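Local atomic coordinates of pyridine nucleotide-disulphide oxidoreductase dimerisation region (Escherichia coli BL21, PDB entry 6KYY), a protein that is an FAD-containing disulfide reductase of the pyridine nucleotide-disulfide oxidoreductase family, probably involved in resistance to reactive chlorine species. Residues K20-W34 with S310-L322. Residues are numbered along the deposited sequence; the frame is centred on the assembly and turned at random.
Sequences KAGKTLAVTLAKAGW and SLDDYRIVRDELL. With FAD (flavin-adenine dinucleotide), chain N.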
loop_
_atom_site.group_PDB
_atom_site.type_symbol
_atom_site.label_atom_id
_atom_site.label_comp_id
_atom_site.label_asym_id
_atom_site.label_seq_id
_atom_site.Cartn_x
_atom_site.Cartn_y
_atom_site.Cartn_z
ATOM N N LYS B 20 10.513 -18.149 -11.259
ATOM C CA LYS B 20 9.272 -18.064 -10.495
ATOM C C LYS B 20 8.307 -19.178 -10.884
ATOM O O LYS B 20 7.747 -19.861 -10.018
ATOM C CB LYS B 20 8.622 -16.696 -10.701
ATOM C CG LYS B 20 7.376 -16.468 -9.858
ATOM C CD LYS B 20 7.639 -16.786 -8.395
ATOM C CE LYS B 20 6.477 -16.360 -7.517
ATOM N NZ LYS B 20 6.944 -15.646 -6.295
ATOM N N ALA B 21 8.104 -19.379 -12.186
ATOM C CA ALA B 21 7.154 -20.388 -12.643
ATOM C C ALA B 21 7.641 -21.795 -12.320
ATOM O O ALA B 21 6.878 -22.624 -11.811
ATOM C CB ALA B 21 6.913 -20.237 -14.144
ATOM N N GLY B 22 8.912 -22.081 -12.610
ATOM C CA GLY B 22 9.409 -23.438 -12.455
ATOM C C GLY B 22 9.514 -23.874 -11.007
ATOM O O GLY B 22 9.126 -24.993 -10.658
ATOM N N LYS B 23 10.042 -23.005 -10.143
ATOM C CA LYS B 23 10.106 -23.341 -8.726
ATOM C C LYS B 23 8.721 -23.495 -8.116
ATOM O O LYS B 23 8.578 -24.190 -7.108
ATOM C CB LYS B 23 10.914 -22.287 -7.964
ATOM C CG LYS B 23 10.121 -21.085 -7.479
ATOM C CD LYS B 23 11.061 -19.983 -7.017
ATOM C CE LYS B 23 10.306 -18.791 -6.459
ATOM N NZ LYS B 23 11.218 -17.870 -5.727
ATOM N N THR B 24 7.698 -22.873 -8.705
ATOM C CA THR B 24 6.333 -23.080 -8.232
ATOM C C THR B 24 5.740 -24.361 -8.805
ATOM O O THR B 24 5.015 -25.080 -8.107
ATOM C CB THR B 24 5.458 -21.882 -8.599
ATOM O OG1 THR B 24 6.158 -20.667 -8.303
ATOM C CG2 THR B 24 4.154 -21.914 -7.814
ATOM N N LEU B 25 6.036 -24.659 -10.071
ATOM C CA LEU B 25 5.560 -25.900 -10.673
ATOM C C LEU B 25 6.195 -27.112 -10.007
ATOM O O LEU B 25 5.530 -28.137 -9.810
ATOM C CB LEU B 25 5.851 -25.896 -12.173
ATOM C CG LEU B 25 5.226 -27.030 -12.985
ATOM C CD1 LEU B 25 3.718 -27.033 -12.814
ATOM C CD2 LEU B 25 5.605 -26.907 -14.453
ATOM N N ALA B 26 7.479 -27.013 -9.651
ATOM C CA ALA B 26 8.166 -28.135 -9.020
ATOM C C ALA B 26 7.509 -28.517 -7.699
ATOM O O ALA B 26 7.362 -29.706 -7.395
ATOM C CB ALA B 26 9.640 -27.794 -8.804
ATOM N N VAL B 27 7.106 -27.525 -6.903
ATOM C CA VAL B 27 6.466 -27.820 -5.624
ATOM C C VAL B 27 5.068 -28.385 -5.838
ATOM O O VAL B 27 4.619 -29.264 -5.092
ATOM C CB VAL B 27 6.440 -26.567 -4.729
ATOM C CG1 VAL B 27 6.097 -26.947 -3.299
ATOM C CG2 VAL B 27 7.784 -25.878 -4.758
ATOM N N THR B 28 4.355 -27.895 -6.856
ATOM C CA THR B 28 2.991 -28.356 -7.087
ATOM C C THR B 28 2.948 -29.746 -7.708
ATOM O O THR B 28 2.005 -30.503 -7.453
ATOM C CB THR B 28 2.240 -27.364 -7.977
ATOM O OG1 THR B 28 2.663 -26.030 -7.672
ATOM C CG2 THR B 28 0.740 -27.477 -7.748
ATOM N N LEU B 29 3.949 -30.103 -8.518
ATOM C CA LEU B 29 3.966 -31.432 -9.120
ATOM C C LEU B 29 4.514 -32.476 -8.155
ATOM O O LEU B 29 4.038 -33.617 -8.137
ATOM C CB LEU B 29 4.780 -31.416 -10.415
ATOM C CG LEU B 29 4.240 -30.526 -11.537
ATOM C CD1 LEU B 29 5.006 -30.763 -12.830
ATOM C CD2 LEU B 29 2.748 -30.748 -11.744
ATOM N N ALA B 30 5.513 -32.108 -7.348
ATOM C CA ALA B 30 6.007 -33.026 -6.325
ATOM C C ALA B 30 4.931 -33.318 -5.289
ATOM O O ALA B 30 4.838 -34.440 -4.775
ATOM C CB ALA B 30 7.248 -32.448 -5.652
ATOM N N LYS B 31 4.114 -32.316 -4.966
ATOM C CA LYS B 31 3.004 -32.506 -4.043
ATOM C C LYS B 31 1.901 -33.368 -4.647
ATOM O O LYS B 31 1.154 -34.011 -3.902
ATOM C CB LYS B 31 2.464 -31.136 -3.620
ATOM C CG LYS B 31 1.203 -31.148 -2.781
ATOM C CD LYS B 31 0.290 -30.003 -3.186
ATOM C CE LYS B 31 -0.897 -29.875 -2.253
ATOM N NZ LYS B 31 -1.302 -28.452 -2.078
ATOM N N ALA B 32 1.797 -33.410 -5.973
ATOM C CA ALA B 32 0.819 -34.246 -6.655
ATOM C C ALA B 32 1.335 -35.649 -6.948
ATOM O O ALA B 32 0.622 -36.435 -7.579
ATOM C CB ALA B 32 0.374 -33.581 -7.961
ATOM N N GLY B 33 2.552 -35.980 -6.512
ATOM C CA GLY B 33 3.109 -37.305 -6.681
ATOM C C GLY B 33 4.147 -37.434 -7.776
ATOM O O GLY B 33 4.801 -38.480 -7.863
ATOM N N TRP B 34 4.324 -36.406 -8.604
ATOM C CA TRP B 34 5.244 -36.491 -9.730
ATOM C C TRP B 34 6.693 -36.510 -9.255
ATOM O O TRP B 34 7.055 -35.874 -8.262
ATOM C CB TRP B 34 5.042 -35.310 -10.681
ATOM C CG TRP B 34 3.710 -35.264 -11.375
ATOM C CD1 TRP B 34 2.502 -35.652 -10.871
ATOM C CD2 TRP B 34 3.453 -34.784 -12.701
ATOM N NE1 TRP B 34 1.512 -35.451 -11.803
ATOM C CE2 TRP B 34 2.071 -34.918 -12.935
ATOM C CE3 TRP B 34 4.261 -34.258 -13.714
ATOM C CZ2 TRP B 34 1.477 -34.545 -14.141
ATOM C CZ3 TRP B 34 3.672 -33.888 -14.909
ATOM C CH2 TRP B 34 2.292 -34.034 -15.113
ATOM N N SER B 310 5.313 -14.469 -15.105
ATOM C CA SER B 310 5.859 -15.814 -14.968
ATOM C C SER B 310 5.022 -16.644 -14.002
ATOM O O SER B 310 4.839 -17.850 -14.206
ATOM C CB SER B 310 7.312 -15.743 -14.499
ATOM O OG SER B 310 7.979 -16.979 -14.698
ATOM N N LEU B 311 4.499 -16.013 -12.947
ATOM C CA LEU B 311 3.621 -16.725 -12.022
ATOM C C LEU B 311 2.330 -17.151 -12.708
ATOM O O LEU B 311 1.851 -18.273 -12.500
ATOM C CB LEU B 311 3.315 -15.855 -10.803
ATOM C CG LEU B 311 2.565 -16.566 -9.674
ATOM C CD1 LEU B 311 3.411 -17.687 -9.092
ATOM C CD2 LEU B 311 2.141 -15.587 -8.588
ATOM N N ASP B 312 1.751 -16.271 -13.528
ATOM C CA ASP B 312 0.571 -16.650 -14.295
ATOM C C ASP B 312 0.893 -17.748 -15.298
ATOM O O ASP B 312 0.020 -18.554 -15.635
ATOM C CB ASP B 312 -0.010 -15.433 -15.013
ATOM C CG ASP B 312 -1.390 -15.698 -15.575
ATOM O OD1 ASP B 312 -2.291 -16.056 -14.788
ATOM O OD2 ASP B 312 -1.573 -15.551 -16.803
ATOM N N ASP B 313 2.136 -17.793 -15.784
ATOM C CA ASP B 313 2.548 -18.880 -16.665
ATOM C C ASP B 313 2.459 -20.223 -15.953
ATOM O O ASP B 313 2.009 -21.216 -16.537
ATOM C CB ASP B 313 3.967 -18.635 -17.175
ATOM C CG ASP B 313 4.025 -17.572 -18.251
ATOM O OD1 ASP B 313 5.109 -16.985 -18.448
ATOM O OD2 ASP B 313 2.987 -17.321 -18.899
ATOM N N TYR B 314 2.886 -20.272 -14.687
ATOM C CA TYR B 314 2.706 -21.482 -13.893
ATOM C C TYR B 314 1.234 -21.856 -13.798
ATOM O O TYR B 314 0.882 -23.041 -13.838
ATOM C CB TYR B 314 3.301 -21.289 -12.497
ATOM C CG TYR B 314 2.596 -22.081 -11.415
ATOM C CD1 TYR B 314 2.915 -23.412 -11.184
ATOM C CD2 TYR B 314 1.612 -21.496 -10.626
ATOM C CE1 TYR B 314 2.272 -24.140 -10.199
ATOM C CE2 TYR B 314 0.964 -22.217 -9.642
ATOM C CZ TYR B 314 1.299 -23.538 -9.432
ATOM O OH TYR B 314 0.656 -24.257 -8.450
ATOM N N ARG B 315 0.358 -20.855 -13.673
ATOM C CA ARG B 315 -1.072 -21.129 -13.580
ATOM C C ARG B 315 -1.598 -21.754 -14.865
ATOM O O ARG B 315 -2.458 -22.641 -14.823
ATOM C CB ARG B 315 -1.830 -19.842 -13.258
ATOM C CG ARG B 315 -1.494 -19.250 -11.900
ATOM C CD ARG B 315 -2.681 -18.512 -11.306
ATOM N NE ARG B 315 -2.266 -17.551 -10.289
ATOM C CZ ARG B 315 -2.287 -16.233 -10.454
ATOM N NH1 ARG B 315 -2.704 -15.712 -11.602
ATOM N NH2 ARG B 315 -1.889 -15.434 -9.473
ATOM N N ILE B 316 -1.093 -21.307 -16.017
ATOM C CA ILE B 316 -1.503 -21.900 -17.288
ATOM C C ILE B 316 -1.137 -23.378 -17.323
ATOM O O ILE B 316 -1.984 -24.240 -17.584
ATOM C CB ILE B 316 -0.871 -21.145 -18.472
ATOM C CG1 ILE B 316 -1.127 -19.640 -18.367
ATOM C CG2 ILE B 316 -1.397 -21.690 -19.792
ATOM C CD1 ILE B 316 -2.578 -19.275 -18.232
ATOM N N VAL B 317 0.132 -23.692 -17.051
ATOM C CA VAL B 317 0.590 -25.072 -17.179
ATOM C C VAL B 317 0.043 -25.942 -16.054
ATOM O O VAL B 317 -0.192 -27.140 -16.251
ATOM C CB VAL B 317 2.130 -25.124 -17.248
ATOM C CG1 VAL B 317 2.645 -24.169 -18.314
ATOM C CG2 VAL B 317 2.751 -24.804 -15.897
ATOM N N ARG B 318 -0.179 -25.371 -14.866
ATOM C CA ARG B 318 -0.782 -26.151 -13.790
ATOM C C ARG B 318 -2.232 -26.491 -14.101
ATOM O O ARG B 318 -2.735 -27.529 -13.658
ATOM C CB ARG B 318 -0.686 -25.397 -12.463
ATOM C CG ARG B 318 -1.044 -26.231 -11.241
ATOM C CD ARG B 318 -2.410 -25.850 -10.688
ATOM N NE ARG B 318 -2.979 -26.901 -9.846
ATOM C CZ ARG B 318 -4.191 -27.420 -10.015
ATOM N NH1 ARG B 318 -4.627 -28.373 -9.203
ATOM N NH2 ARG B 318 -4.969 -26.987 -10.999
ATOM N N ASP B 319 -2.914 -25.634 -14.865
ATOM C CA ASP B 319 -4.285 -25.917 -15.267
ATOM C C ASP B 319 -4.360 -26.984 -16.350
ATOM O O ASP B 319 -5.436 -27.550 -16.570
ATOM C CB ASP B 319 -4.963 -24.635 -15.751
ATOM C CG ASP B 319 -6.474 -24.709 -15.665
ATOM O OD1 ASP B 319 -6.987 -25.465 -14.815
ATOM O OD2 ASP B 319 -7.148 -24.007 -16.446
ATOM N N GLU B 320 -3.254 -27.271 -17.034
ATOM C CA GLU B 320 -3.253 -28.311 -18.054
ATOM C C GLU B 320 -2.825 -29.664 -17.499
ATOM O O GLU B 320 -3.417 -30.691 -17.847
ATOM C CB GLU B 320 -2.336 -27.916 -19.214
ATOM C CG GLU B 320 -2.337 -28.915 -20.360
ATOM C CD GLU B 320 -1.704 -28.365 -21.620
ATOM O OE1 GLU B 320 -2.451 -27.937 -22.524
ATOM O OE2 GLU B 320 -0.459 -28.366 -21.709
ATOM N N LEU B 321 -1.809 -29.684 -16.634
ATOM C CA LEU B 321 -1.291 -30.948 -16.123
ATOM C C LEU B 321 -2.140 -31.514 -14.993
ATOM O O LEU B 321 -2.200 -32.737 -14.826
ATOM C CB LEU B 321 0.149 -30.769 -15.641
ATOM C CG LEU B 321 1.125 -30.079 -16.593
ATOM C CD1 LEU B 321 2.490 -29.937 -15.939
ATOM C CD2 LEU B 321 1.230 -30.844 -17.902
ATOM N N LEU B 322 -2.799 -30.659 -14.212
ATOM C CA LEU B 322 -3.500 -31.102 -13.014
ATOM C C LEU B 322 -5.015 -30.948 -13.109
ATOM O O LEU B 322 -5.707 -31.123 -12.100
ATOM C CB LEU B 322 -2.955 -30.362 -11.790
ATOM C CG LEU B 322 -1.498 -30.699 -11.455
ATOM C CD1 LEU B 322 -1.135 -30.260 -10.044
ATOM C CD2 LEU B 322 -1.226 -32.187 -11.638
HETATM P PA FAD N . 14.265 -16.340 -13.687
HETATM O O1A FAD N . 15.013 -15.385 -14.540
HETATM O O2A FAD N . 13.733 -15.777 -12.365
HETATM O O5B FAD N . 15.132 -17.616 -13.399
HETATM C C5B FAD N . 16.259 -17.958 -14.232
HETATM C C4B FAD N . 17.057 -19.037 -13.544
HETATM O O4B FAD N . 17.429 -20.058 -14.498
HETATM C C3B FAD N . 18.352 -18.566 -12.880
HETATM O O3B FAD N . 18.486 -19.136 -11.584
HETATM C C2B FAD N . 19.438 -19.059 -13.841
HETATM O O2B FAD N . 20.655 -19.346 -13.161
HETATM C C1B FAD N . 18.804 -20.342 -14.368
HETATM N N9A FAD N . 19.314 -20.780 -15.665
HETATM C C8A FAD N . 19.491 -20.016 -16.788
HETATM N N7A FAD N . 19.970 -20.677 -17.815
HETATM C C5A FAD N . 20.120 -21.968 -17.332
HETATM C C6A FAD N . 20.587 -23.157 -17.927
HETATM N N6A FAD N . 21.005 -23.240 -19.193
HETATM N N1A FAD N . 20.606 -24.274 -17.166
HETATM C C2A FAD N . 20.188 -24.197 -15.900
HETATM N N3A FAD N . 19.730 -23.136 -15.233
HETATM C C4A FAD N . 19.719 -22.047 -16.009
HETATM N N1 FAD N . 9.718 -8.097 -12.089
HETATM C C2 FAD N . 8.614 -7.612 -11.447
HETATM O O2 FAD N . 7.517 -8.175 -11.531
HETATM N N3 FAD N . 8.715 -6.464 -10.681
HETATM C C4 FAD N . 9.854 -5.705 -10.495
HETATM O O4 FAD N . 9.820 -4.707 -9.780
HETATM C C4X FAD N . 11.021 -6.227 -11.185
HETATM N N5 FAD N . 12.149 -5.596 -11.039
HETATM C C5X FAD N . 13.263 -6.096 -11.692
HETATM C C6 FAD N . 14.475 -5.420 -11.562
HETATM C C7 FAD N . 15.624 -5.882 -12.197
HETATM C C7M FAD N . 16.916 -5.126 -12.033
HETATM C C8 FAD N . 15.562 -7.045 -12.982
HETATM C C8M FAD N . 16.786 -7.571 -13.681
HETATM C C9 FAD N . 14.353 -7.722 -13.115
HETATM C C9A FAD N . 13.209 -7.258 -12.478
HETATM N N10 FAD N . 11.972 -7.923 -12.587
HETATM C C10 FAD N . 10.855 -7.434 -11.955
HETATM C "C1'" FAD N . 11.842 -9.140 -13.402
HETATM C "C2'" FAD N . 12.021 -10.426 -12.602
HETATM O "O2'" FAD N . 13.347 -10.504 -12.078
HETATM C "C3'" FAD N . 11.775 -11.625 -13.520
HETATM O "O3'" FAD N . 10.814 -11.264 -14.505
HETATM C "C4'" FAD N . 11.294 -12.883 -12.796
HETATM O "O4'" FAD N . 12.352 -13.405 -11.992
HETATM C "C5'" FAD N . 10.782 -13.945 -13.749
HETATM O "O5'" FAD N . 11.895 -14.739 -14.210
HETATM P P FAD N . 11.677 -16.181 -14.804
HETATM O O1P FAD N . 10.561 -16.893 -14.033
HETATM O O2P FAD N . 11.467 -16.113 -16.267
HETATM O O3P FAD N . 13.035 -16.937 -14.489
#
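Y314 is the knob of this helix pair, its ring held among A21, T24, L25 and T28 of helix 20-31. The T24 methyl, CG2, stands over the centre of one ring face, 3.5 Å from the centroid and 6° off the normal, a CH-pi contact; R318 CB backs the opposite face. The CB atoms of L25 and T28 lie at the ring's edge, in its plane. The phenol ends in a hydrogen bond: Y314 OH donates to T28 OG1 at 2.8 Å. With T28 OG1 set beside its own backbone N (chi1 -35°), the same hydroxyl turns back to donate to T24 O, which T28 N reaches from the other face of the carbonyl plane. Farther along, L25 CD2 meets V317 CG2 at 3.8 Å, and W34 CH2 rests 3.9 Å from L321 CB, with L29 CD2 over the centre of the indole. At the other end S310 OG donates to FAD O1P at 2.7 Å, and the backbone N of K20 donates to the same oxygen. The pair exemplifies two helices of a Rossmann-type flavoprotein converging on a phosphate: the positive end of the helix 20-31 dipole probably helps offset its charge, with the S310 hydroxyl adding a second donor.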